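PDB 3EB7: insecticidal Delta-Endotoxin Cry8Ea1 from Bacillus Thuringiensis, which kills insect larvae, probably, like other three-domain Cry toxins, by binding receptors on midgut cells and inserting its helical domain to form pores. Local coordinates for residues L21-L25 with V26-V30; G43-Q47 with W48-M52; Q61-A64 with E65-A69; L404-P407 with N408-Y412. One frame throughout, in Å; residues are numbered along the deposited sequence.

Contact 1: L21-L25 with V26-V30; sequences LGVPL and VGPIV
The carbonyl oxygen of Leu25, the N-cap of helix 26-40, is met by both Pro28 and Ile29 of the first turn. Its one bond across this junction is weak: Ile29 N donates to Leu25 O over 3.4 Å, the first i to i+4 bond of the helix. Around the same oxygen gather carbons, Pro28 CD at 3.2 Å and CG1 of Ile29 at 3.6 Å. Pro28, the third residue of the helix, has no amide hydrogen to offer, and its position in the first turn costs the helix no backbone bond. The pyrrolidine ring touches two residues of the incoming loop. Its CD lies 3.7 Å from Leu25 CB, while its CB meets CG1 of Val23 at 3.7 Å, with the two side chains crossing at about a right angle. Val23 can make this touch because CG1 stands opposite its own backbone nitrogen (chi1 175°). Ile29 turns into the helical bundle of the N-terminal domain, against Ile152 and Phe153 of helix 133-153, and Val26 packs on Trp92 of helix 65-93. Pro28 O accepts a hydrogen bond from Lys20 at the end of the preceding helix. The terminal carbon of Ile29, CD1, rests 3.9 Å from Val23 O.

Contact 2: G43-Q47 with W48-M52; sequences GGKSQ and WEIFM
Ser46 points its hydroxyl at the start of helix 47-59, while the side chains of Lys45 and Gln47 both come up against Ile50. The serine OG is swung away from its own backbone nitrogen (chi1 167°), which brings it to the amide of Glu49, where Glu49 N donates to Ser46 OG over 2.9 Å at 151°. The same amide makes only a weak, bent bond to Ser46 O. The hydroxyl also lies at the edge of the Trp48 indole, near the ring plane, with OG 3.7 Å from Trp48 CB.

Lys45 folds back through bends at its second and third torsions and passes across both helix residues at about a right angle. Its NZ reaches Glu49 CG at 3.7 Å and Ile50 CG1 at 3.9 Å, yet stays 5.5 Å from Glu49 OE2, so any attraction is probably weak; the carboxylate has a long, weak ion pair with Arg68 and lies close to that of Glu53. Gln47 approaches Ile50 aslant: the isoleucine methyl CD1 meets the amide, 3.5 Å from Gln47 NE2, while Gln47 OE1 is hydrogen-bonded to Thr9 of helix 2-20. Ile50 and Phe51 also touch that helix, through Ala6 and Thr9. Trp48 has other neighbours: its ring meets that of Trp41, planes at about 50°, and it touches Leu75 of helix 65-93. A serine whose side chain accepts from the amide three residues on is a classic helix N-cap, here opening one helix of the alpha-helical bundle that forms the N-terminal domain of Cry toxins.

Contact 3: Q61-A64 with E65-A69; sequences QKIA and EYARA
Arg68 reaches back from the first turn of helix 65-93 over Ile63, whose CB lies over one face of the guanidinium, 3.9 Å from Arg68 NH2. That nitrogen also gives a weak, strongly bent bond to Ile63 O at 3.2 Å, but its stronger partner is Glu56 of helix 47-59, through a salt bridge. The same carboxylate oxygen, Glu56 OE1, accepts from Ile63 N, so one acidic group ties together the loop backbone and the arginine. NH1 has a long, weak ion pair with Glu49. NE of Arg68 is served by a water, which accepts from it over 2.8 Å. Lys62 NZ gives to this water too, and the water donates in turn to Glu65 OE2 at 3.2 Å; the lysine and glutamate, with 4.9 Å between NZ and OE2, are thus joined through it. The extended start of the arginine, followed by a bend at chi3 (-31°), lays the guanidinium back along the loop.

Ala64, the N-cap, uses its backbone alone. Its oxygen receives Arg68 N over 2.9 Å at 161°, nearly straight in line with the carbonyl. The apolar part of the contact is Ile63 CG2 against Ala67 CB, 3.8 Å apart, and Ile63 goes on to touch Met52 and Leu132. The acids probably offset the two positive charges, Glu56 directly and Glu65 through water, and the Glu56 bridge ties the helix start to helix 47-59.

Contact 4: L404-P407 with N408-Y412; sequences LDQP and NYEAY
One face of the Tyr409 ring carries Pro407, whose CB stands 3.3 Å above the ring plane, displaced toward the rim. This is a CH-pi contact, CB lying 3.6 Å from the ring centroid and 24° off its normal. The proline is set obliquely across the phenol, so CG lies over the outer end of the ring, 3.4 Å from Tyr409 CZ. The tyrosine folds back over the proline because its CG sits between its own backbone nitrogen and carbonyl carbon (chi1 59°). Lys376 makes a cation-pi contact with the same ring, and Arg435 one with Tyr412, whose ring has Asn408 O and the Tyr409 carbonyl carbon at its edge, in plane.

Pro407 is also the N-cap of the short helix 408-411, which lies beside strand 340-352 in the second, beta-prism domain of three-domain Cry toxins. Its oxygen accepts twice: from Glu410 N at 3.0 Å, with the donor well above the carbonyl plane, and from Ala411 N at 3.2 Å, in that plane. Glu410 stretches back so that OE2 lies 3.5 Å from Pro407 CD. The Gln406 side chain crosses Glu410 at about a right angle, and its CG meets Ala411 CB at 4.1 Å. Asn408 ND2 is hydrogen-bonded to Glu396, and Arg435 binds the carbonyl oxygens of Glu410 and Tyr412. One doubly used carbonyl and a proline on an aromatic face fix the turn; Lys376 and Arg435 probably polarise the two tyrosine rings.

From the N terminus, the four contacts follow in series, with none crossing or enclosing another, and each closes the bend that leads into a helix. Contact 1 joins the loop after helix 2-20 to helix 26-40; contact 2 opens helix 47-59 and contact 3 helix 65-93. Contacts 2 and 3, with centres about 14 Å apart, touch directly: Met52 packs on Ile63 and Arg68, and Glu49 forms a long, weak ion pair with Arg68. Contact 1 lies farther along the same helical domain, its centre about 27 Å from that of contact 2. Contact 4 belongs to the second, beta-sheet domain, beside strand 340-352, and its nearest atoms stay about 11 Å from contact 2.

Contact 1: L21-L25 with V26-V30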
loop_
_atom_site.group_PDB
_atom_site.type_symbol
_atom_site.label_atom_id
_atom_site.label_comp_id
_atom_site.label_asym_id
_atom_site.label_seq_id
_atom_site.Cartn_x
_atom_site.Cartn_y
_atom_site.Cartn_z
ATOM N N LEU A 21 14.137 -3.950 5.064
ATOM C CA LEU A 21 13.880 -2.761 5.878
ATOM C C LEU A 21 14.680 -2.796 7.191
ATOM O O LEU A 21 14.649 -3.781 7.909
ATOM C CB LEU A 21 12.372 -2.599 6.114
ATOM C CG LEU A 21 11.724 -1.225 5.982
ATOM C CD1 LEU A 21 12.135 -0.497 4.708
ATOM C CD2 LEU A 21 10.217 -1.386 6.027
ATOM N N GLY A 22 15.451 -1.731 7.446
ATOM C CA GLY A 22 16.241 -1.583 8.680
ATOM C C GLY A 22 17.526 -2.402 8.790
ATOM O O GLY A 22 18.230 -2.331 9.805
ATOM N N VAL A 23 17.855 -3.180 7.762
ATOM C CA VAL A 23 19.074 -4.008 7.834
ATOM C C VAL A 23 20.341 -3.132 7.701
ATOM O O VAL A 23 20.451 -2.356 6.746
ATOM C CB VAL A 23 19.029 -5.160 6.786
ATOM C CG1 VAL A 23 20.326 -5.932 6.765
ATOM C CG2 VAL A 23 17.851 -6.107 7.098
ATOM N N PRO A 24 21.278 -3.221 8.674
ATOM C CA PRO A 24 22.483 -2.377 8.614
ATOM C C PRO A 24 23.727 -3.008 7.966
ATOM O O PRO A 24 24.690 -2.286 7.690
ATOM C CB PRO A 24 22.766 -2.069 10.086
ATOM C CG PRO A 24 22.048 -3.181 10.870
ATOM C CD PRO A 24 21.288 -4.060 9.879
ATOM N N LEU A 25 23.689 -4.318 7.684
ATOM C CA LEU A 25 24.833 -5.097 7.168
ATOM C C LEU A 25 25.132 -4.829 5.670
ATOM O O LEU A 25 24.200 -4.757 4.841
ATOM C CB LEU A 25 24.554 -6.580 7.398
ATOM C CG LEU A 25 24.172 -7.031 8.825
ATOM C CD1 LEU A 25 23.262 -8.253 8.832
ATOM C CD2 LEU A 25 25.407 -7.272 9.698
ATOM N N VAL A 26 26.421 -4.698 5.321
ATOM C CA VAL A 26 26.855 -4.395 3.931
ATOM C C VAL A 26 26.455 -5.447 2.888
ATOM O O VAL A 26 26.155 -5.104 1.750
ATOM C CB VAL A 26 28.402 -4.038 3.812
ATOM C CG1 VAL A 26 29.300 -5.212 4.199
ATOM C CG2 VAL A 26 28.753 -3.554 2.400
ATOM N N GLY A 27 26.438 -6.724 3.268
ATOM C CA GLY A 27 26.093 -7.806 2.324
ATOM C C GLY A 27 24.702 -7.665 1.710
ATOM O O GLY A 27 24.566 -7.628 0.473
ATOM N N PRO A 28 23.656 -7.599 2.572
ATOM C CA PRO A 28 22.274 -7.298 2.163
ATOM C C PRO A 28 22.124 -6.015 1.324
ATOM O O PRO A 28 21.373 -6.029 0.350
ATOM C CB PRO A 28 21.546 -7.170 3.494
ATOM C CG PRO A 28 22.328 -8.105 4.414
ATOM C CD PRO A 28 23.748 -7.866 4.024
ATOM N N ILE A 29 22.853 -4.947 1.680
ATOM C CA ILE A 29 22.779 -3.665 1.004
ATOM C C ILE A 29 23.362 -3.749 -0.418
ATOM O O ILE A 29 22.828 -3.142 -1.357
ATOM C CB ILE A 29 23.387 -2.516 1.895
ATOM C CG1 ILE A 29 22.420 -2.176 3.038
ATOM C CG2 ILE A 29 23.746 -1.217 1.098
ATOM C CD1 ILE A 29 23.003 -1.281 4.045
ATOM N N VAL A 30 24.427 -4.530 -0.590
ATOM C CA VAL A 30 25.034 -4.701 -1.917
ATOM C C VAL A 30 24.087 -5.497 -2.815
ATOM O O VAL A 30 23.838 -5.126 -3.973
ATOM C CB VAL A 30 26.417 -5.363 -1.812
ATOM C CG1 VAL A 30 26.935 -5.824 -3.194
ATOM C CG2 VAL A 30 27.386 -4.384 -1.180
#

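Contact 2: G43-Q47 with W48-M52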
loop_
_atom_site.group_PDB
_atom_site.type_symbol
_atom_site.label_atom_id
_atom_site.label_comp_id
_atom_site.label_asym_id
_atom_site.label_seq_id
_atom_site.Cartn_x
_atom_site.Cartn_y
_atom_site.Cartn_z
ATOM N N GLY A 43 18.808 -1.934 -19.290
ATOM C CA GLY A 43 19.625 -1.758 -20.498
ATOM C C GLY A 43 18.850 -1.867 -21.809
ATOM O O GLY A 43 17.850 -2.577 -21.889
ATOM N N GLY A 44 19.310 -1.137 -22.830
ATOM C CA GLY A 44 18.693 -1.133 -24.164
ATOM C C GLY A 44 17.367 -0.398 -24.310
ATOM O O GLY A 44 16.789 -0.361 -25.419
ATOM N N LYS A 45 16.871 0.174 -23.211
ATOM C CA LYS A 45 15.489 0.718 -23.101
ATOM C C LYS A 45 15.364 1.462 -21.764
ATOM O O LYS A 45 15.881 0.995 -20.750
ATOM C CB LYS A 45 14.437 -0.420 -23.181
ATOM C CG LYS A 45 13.221 -0.362 -22.169
ATOM C CD LYS A 45 11.832 0.166 -22.756
ATOM C CE LYS A 45 11.828 1.728 -22.969
ATOM N NZ LYS A 45 10.513 2.451 -23.090
ATOM N N SER A 46 14.691 2.610 -21.766
ATOM C CA SER A 46 14.536 3.365 -20.538
ATOM C C SER A 46 13.383 2.841 -19.731
ATOM O O SER A 46 12.221 2.942 -20.155
ATOM C CB SER A 46 14.300 4.844 -20.785
ATOM O OG SER A 46 13.870 5.409 -19.549
ATOM N N GLN A 47 13.691 2.299 -18.553
ATOM C CA GLN A 47 12.620 1.873 -17.638
ATOM C C GLN A 47 11.886 3.104 -17.059
ATOM O O GLN A 47 10.717 3.041 -16.752
ATOM C CB GLN A 47 13.157 0.891 -16.580
ATOM C CG GLN A 47 12.104 0.132 -15.770
ATOM C CD GLN A 47 11.231 -0.807 -16.605
ATOM O OE1 GLN A 47 10.075 -1.032 -16.270
ATOM N NE2 GLN A 47 11.763 -1.305 -17.722
ATOM N N TRP A 48 12.563 4.247 -16.986
ATOM C CA TRP A 48 11.934 5.491 -16.529
ATOM C C TRP A 48 10.893 6.096 -17.505
ATOM O O TRP A 48 9.941 6.772 -17.079
ATOM C CB TRP A 48 13.004 6.530 -16.172
ATOM C CG TRP A 48 13.995 6.013 -15.139
ATOM C CD1 TRP A 48 15.149 5.349 -15.376
ATOM C CD2 TRP A 48 13.867 6.103 -13.719
ATOM N NE1 TRP A 48 15.779 5.032 -14.189
ATOM C CE2 TRP A 48 15.012 5.490 -13.155
ATOM C CE3 TRP A 48 12.913 6.676 -12.869
ATOM C CZ2 TRP A 48 15.220 5.418 -11.772
ATOM C CZ3 TRP A 48 13.115 6.612 -11.515
ATOM C CH2 TRP A 48 14.253 5.976 -10.968
ATOM N N GLU A 49 11.094 5.864 -18.806
ATOM C CA GLU A 49 10.126 6.284 -19.830
ATOM C C GLU A 49 8.811 5.548 -19.609
ATOM O O GLU A 49 7.775 6.130 -19.753
ATOM C CB GLU A 49 10.677 6.042 -21.254
ATOM C CG GLU A 49 9.621 5.967 -22.361
ATOM C CD GLU A 49 8.950 7.323 -22.688
ATOM O OE1 GLU A 49 9.267 8.347 -22.051
ATOM O OE2 GLU A 49 8.083 7.363 -23.610
ATOM N N ILE A 50 8.865 4.272 -19.226
ATOM C CA ILE A 50 7.666 3.530 -18.810
ATOM C C ILE A 50 6.847 4.167 -17.650
ATOM O O ILE A 50 5.609 4.156 -17.691
ATOM C CB ILE A 50 8.047 2.044 -18.548
ATOM C CG1 ILE A 50 8.555 1.427 -19.862
ATOM C CG2 ILE A 50 6.858 1.220 -17.951
ATOM C CD1 ILE A 50 9.262 0.091 -19.694
ATOM N N PHE A 51 7.521 4.704 -16.639
ATOM C CA PHE A 51 6.889 5.473 -15.555
ATOM C C PHE A 51 6.170 6.734 -16.058
ATOM O O PHE A 51 5.091 7.103 -15.558
ATOM C CB PHE A 51 7.916 5.844 -14.448
ATOM C CG PHE A 51 8.344 4.674 -13.586
ATOM C CD1 PHE A 51 9.675 4.295 -13.510
ATOM C CD2 PHE A 51 7.404 3.962 -12.825
ATOM C CE1 PHE A 51 10.081 3.201 -12.708
ATOM C CE2 PHE A 51 7.790 2.878 -12.004
ATOM C CZ PHE A 51 9.123 2.495 -11.962
ATOM N N MET A 52 6.763 7.387 -17.054
ATOM C CA MET A 52 6.161 8.577 -17.634
ATOM C C MET A 52 4.931 8.210 -18.456
ATOM O O MET A 52 3.858 8.821 -18.313
ATOM C CB MET A 52 7.166 9.316 -18.510
ATOM C CG MET A 52 8.342 9.858 -17.770
ATOM S SD MET A 52 9.382 10.851 -18.908
ATOM C CE MET A 52 10.808 11.155 -17.843
#

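Contact 3: Q61-A64 with E65-A69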
loop_
_atom_site.group_PDB
_atom_site.type_symbol
_atom_site.label_atom_id
_atom_site.label_comp_id
_atom_site.label_asym_id
_atom_site.label_seq_id
_atom_site.Cartn_x
_atom_site.Cartn_y
_atom_site.Cartn_z
ATOM N N GLN A 61 -2.554 13.466 -20.240
ATOM C CA GLN A 61 -1.731 14.635 -20.535
ATOM C C GLN A 61 -0.390 14.156 -21.100
ATOM O O GLN A 61 0.037 13.028 -20.859
ATOM C CB GLN A 61 -1.494 15.524 -19.310
ATOM C CG GLN A 61 -2.752 15.966 -18.564
ATOM C CD GLN A 61 -3.538 17.101 -19.227
ATOM O OE1 GLN A 61 -4.669 17.396 -18.819
ATOM N NE2 GLN A 61 -2.943 17.754 -20.229
ATOM N N LYS A 62 0.261 15.029 -21.858
ATOM C CA LYS A 62 1.500 14.706 -22.553
ATOM C C LYS A 62 2.573 15.552 -21.902
ATOM O O LYS A 62 2.357 16.740 -21.700
ATOM C CB LYS A 62 1.346 15.094 -24.042
ATOM C CG LYS A 62 2.095 14.228 -25.038
ATOM C CD LYS A 62 2.635 15.098 -26.198
ATOM C CE LYS A 62 3.896 14.452 -26.814
ATOM N NZ LYS A 62 4.987 15.443 -27.143
ATOM N N ILE A 63 3.708 14.952 -21.546
ATOM C CA ILE A 63 4.844 15.709 -21.013
ATOM C C ILE A 63 5.482 16.382 -22.222
ATOM O O ILE A 63 5.588 15.752 -23.268
ATOM C CB ILE A 63 5.888 14.817 -20.234
ATOM C CG1 ILE A 63 5.223 14.188 -18.981
ATOM C CG2 ILE A 63 7.107 15.648 -19.788
ATOM C CD1 ILE A 63 5.915 12.911 -18.454
ATOM N N ALA A 64 5.852 17.660 -22.097
ATOM C CA ALA A 64 6.539 18.375 -23.170
ATOM C C ALA A 64 7.848 17.648 -23.485
ATOM O O ALA A 64 8.503 17.099 -22.568
ATOM C CB ALA A 64 6.801 19.811 -22.774
ATOM N N GLU A 65 8.186 17.617 -24.778
ATOM C CA GLU A 65 9.371 16.929 -25.322
ATOM C C GLU A 65 10.681 17.325 -24.630
ATOM O O GLU A 65 11.533 16.474 -24.325
ATOM C CB GLU A 65 9.504 17.193 -26.832
ATOM C CG GLU A 65 10.802 16.598 -27.452
ATOM C CD GLU A 65 10.867 15.054 -27.403
ATOM O OE1 GLU A 65 11.975 14.493 -27.541
ATOM O OE2 GLU A 65 9.817 14.399 -27.231
ATOM N N TYR A 66 10.833 18.622 -24.396
ATOM C CA TYR A 66 12.013 19.129 -23.776
ATOM C C TYR A 66 12.158 18.517 -22.397
ATOM O O TYR A 66 13.248 18.046 -22.057
ATOM C CB TYR A 66 11.934 20.645 -23.658
ATOM C CG TYR A 66 13.227 21.257 -23.184
ATOM C CD1 TYR A 66 14.114 21.862 -24.092
ATOM C CD2 TYR A 66 13.565 21.260 -21.818
ATOM C CE1 TYR A 66 15.333 22.449 -23.662
ATOM C CE2 TYR A 66 14.774 21.841 -21.377
ATOM C CZ TYR A 66 15.650 22.425 -22.310
ATOM O OH TYR A 66 16.833 22.991 -21.868
ATOM N N ALA A 67 11.072 18.566 -21.605
ATOM C CA ALA A 67 11.059 18.009 -20.235
ATOM C C ALA A 67 11.273 16.477 -20.230
ATOM O O ALA A 67 11.994 15.961 -19.386
ATOM C CB ALA A 67 9.765 18.378 -19.495
ATOM N N ARG A 68 10.664 15.768 -21.180
ATOM C CA ARG A 68 10.879 14.329 -21.278
ATOM C C ARG A 68 12.341 13.992 -21.617
ATOM O O ARG A 68 12.981 13.150 -20.925
ATOM C CB ARG A 68 9.946 13.688 -22.303
ATOM C CG ARG A 68 10.191 12.181 -22.487
ATOM C CD ARG A 68 9.343 11.551 -23.619
ATOM N NE ARG A 68 8.057 12.217 -23.794
ATOM C CZ ARG A 68 6.913 11.854 -23.200
ATOM N NH1 ARG A 68 6.846 10.782 -22.395
ATOM N NH2 ARG A 68 5.819 12.565 -23.456
ATOM N N ALA A 69 12.851 14.628 -22.679
ATOM C CA ALA A 69 14.223 14.380 -23.181
ATOM C C ALA A 69 15.277 14.561 -22.098
ATOM O O ALA A 69 16.166 13.710 -21.951
ATOM C CB ALA A 69 14.554 15.274 -24.365
HETATM O O HOH W 1 6.986 13.554 -25.976
#

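Contact 4: L404-P407 with N408-Y412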
loop_
_atom_site.group_PDB
_atom_site.type_symbol
_atom_site.label_atom_id
_atom_site.label_comp_id
_atom_site.label_asym_id
_atom_site.label_seq_id
_atom_site.Cartn_x
_atom_site.Cartn_y
_atom_site.Cartn_z
ATOM N N LEU A 404 8.565 -12.756 -11.052
ATOM C CA LEU A 404 8.244 -13.917 -11.874
ATOM C C LEU A 404 9.253 -15.078 -11.662
ATOM O O LEU A 404 9.097 -16.164 -12.234
ATOM C CB LEU A 404 8.147 -13.520 -13.345
ATOM C CG LEU A 404 7.021 -12.541 -13.711
ATOM C CD1 LEU A 404 7.190 -12.048 -15.147
ATOM C CD2 LEU A 404 5.607 -13.127 -13.483
ATOM N N ASP A 405 10.260 -14.863 -10.817
ATOM C CA ASP A 405 11.237 -15.918 -10.486
ATOM C C ASP A 405 10.724 -17.013 -9.542
ATOM O O ASP A 405 11.509 -17.872 -9.078
ATOM C CB ASP A 405 12.476 -15.298 -9.853
ATOM C CG ASP A 405 13.171 -14.334 -10.783
ATOM O OD1 ASP A 405 12.858 -14.376 -12.009
ATOM O OD2 ASP A 405 14.022 -13.548 -10.276
ATOM N N GLN A 406 9.438 -16.942 -9.211
ATOM C CA GLN A 406 8.772 -17.964 -8.412
ATOM C C GLN A 406 7.328 -18.055 -8.789
ATOM O O GLN A 406 6.802 -17.150 -9.426
ATOM C CB GLN A 406 8.888 -17.697 -6.920
ATOM C CG GLN A 406 9.514 -16.391 -6.584
ATOM C CD GLN A 406 10.409 -16.513 -5.400
ATOM O OE1 GLN A 406 10.135 -17.311 -4.491
ATOM N NE2 GLN A 406 11.499 -15.741 -5.392
ATOM N N PRO A 407 6.687 -19.178 -8.443
ATOM C CA PRO A 407 5.271 -19.222 -8.710
ATOM C C PRO A 407 4.519 -18.087 -7.992
ATOM O O PRO A 407 4.962 -17.588 -6.952
ATOM C CB PRO A 407 4.850 -20.603 -8.213
ATOM C CG PRO A 407 5.948 -21.077 -7.403
ATOM C CD PRO A 407 7.182 -20.446 -7.886
ATOM N N ASN A 408 3.423 -17.664 -8.611
ATOM C CA ASN A 408 2.603 -16.597 -8.065
ATOM C C ASN A 408 2.069 -16.891 -6.654
ATOM O O ASN A 408 1.925 -15.963 -5.862
ATOM C CB ASN A 408 1.508 -16.171 -9.056
ATOM C CG ASN A 408 0.544 -17.297 -9.443
ATOM O OD1 ASN A 408 0.689 -18.463 -9.048
ATOM N ND2 ASN A 408 -0.475 -16.929 -10.203
ATOM N N TYR A 409 1.834 -18.171 -6.328
ATOM C CA TYR A 409 1.393 -18.568 -4.966
ATOM C C TYR A 409 2.456 -18.403 -3.870
ATOM O O TYR A 409 2.138 -18.537 -2.650
ATOM C CB TYR A 409 0.816 -19.976 -4.926
ATOM C CG TYR A 409 1.757 -21.047 -5.373
ATOM C CD1 TYR A 409 2.748 -21.517 -4.526
ATOM C CD2 TYR A 409 1.638 -21.616 -6.652
ATOM C CE1 TYR A 409 3.639 -22.536 -4.947
ATOM C CE2 TYR A 409 2.526 -22.645 -7.098
ATOM C CZ TYR A 409 3.514 -23.083 -6.236
ATOM O OH TYR A 409 4.398 -24.064 -6.631
ATOM N N GLU A 410 3.705 -18.161 -4.290
ATOM C CA GLU A 410 4.766 -17.721 -3.378
ATOM C C GLU A 410 5.007 -16.209 -3.396
ATOM O O GLU A 410 5.239 -15.635 -2.354
ATOM C CB GLU A 410 6.077 -18.490 -3.612
ATOM C CG GLU A 410 5.871 -20.023 -3.492
ATOM C CD GLU A 410 7.170 -20.861 -3.575
ATOM O OE1 GLU A 410 7.312 -21.803 -2.734
ATOM O OE2 GLU A 410 8.041 -20.587 -4.455
ATOM N N ALA A 411 4.889 -15.551 -4.548
ATOM C CA ALA A 411 5.281 -14.147 -4.660
ATOM C C ALA A 411 4.130 -13.112 -4.804
ATOM O O ALA A 411 4.372 -11.936 -5.091
ATOM C CB ALA A 411 6.269 -13.999 -5.777
ATOM N N TYR A 412 2.892 -13.533 -4.582
ATOM C CA TYR A 412 1.750 -12.660 -4.745
ATOM C C TYR A 412 1.862 -11.406 -3.846
ATOM O O TYR A 412 2.373 -11.482 -2.733
ATOM C CB TYR A 412 0.430 -13.418 -4.505
ATOM C CG TYR A 412 0.251 -14.031 -3.142
ATOM C CD1 TYR A 412 -0.436 -13.336 -2.131
ATOM C CD2 TYR A 412 0.741 -15.335 -2.852
ATOM C CE1 TYR A 412 -0.634 -13.897 -0.872
ATOM C CE2 TYR A 412 0.559 -15.904 -1.571
ATOM C CZ TYR A 412 -0.139 -15.178 -0.597
ATOM O OH TYR A 412 -0.341 -15.723 0.673
#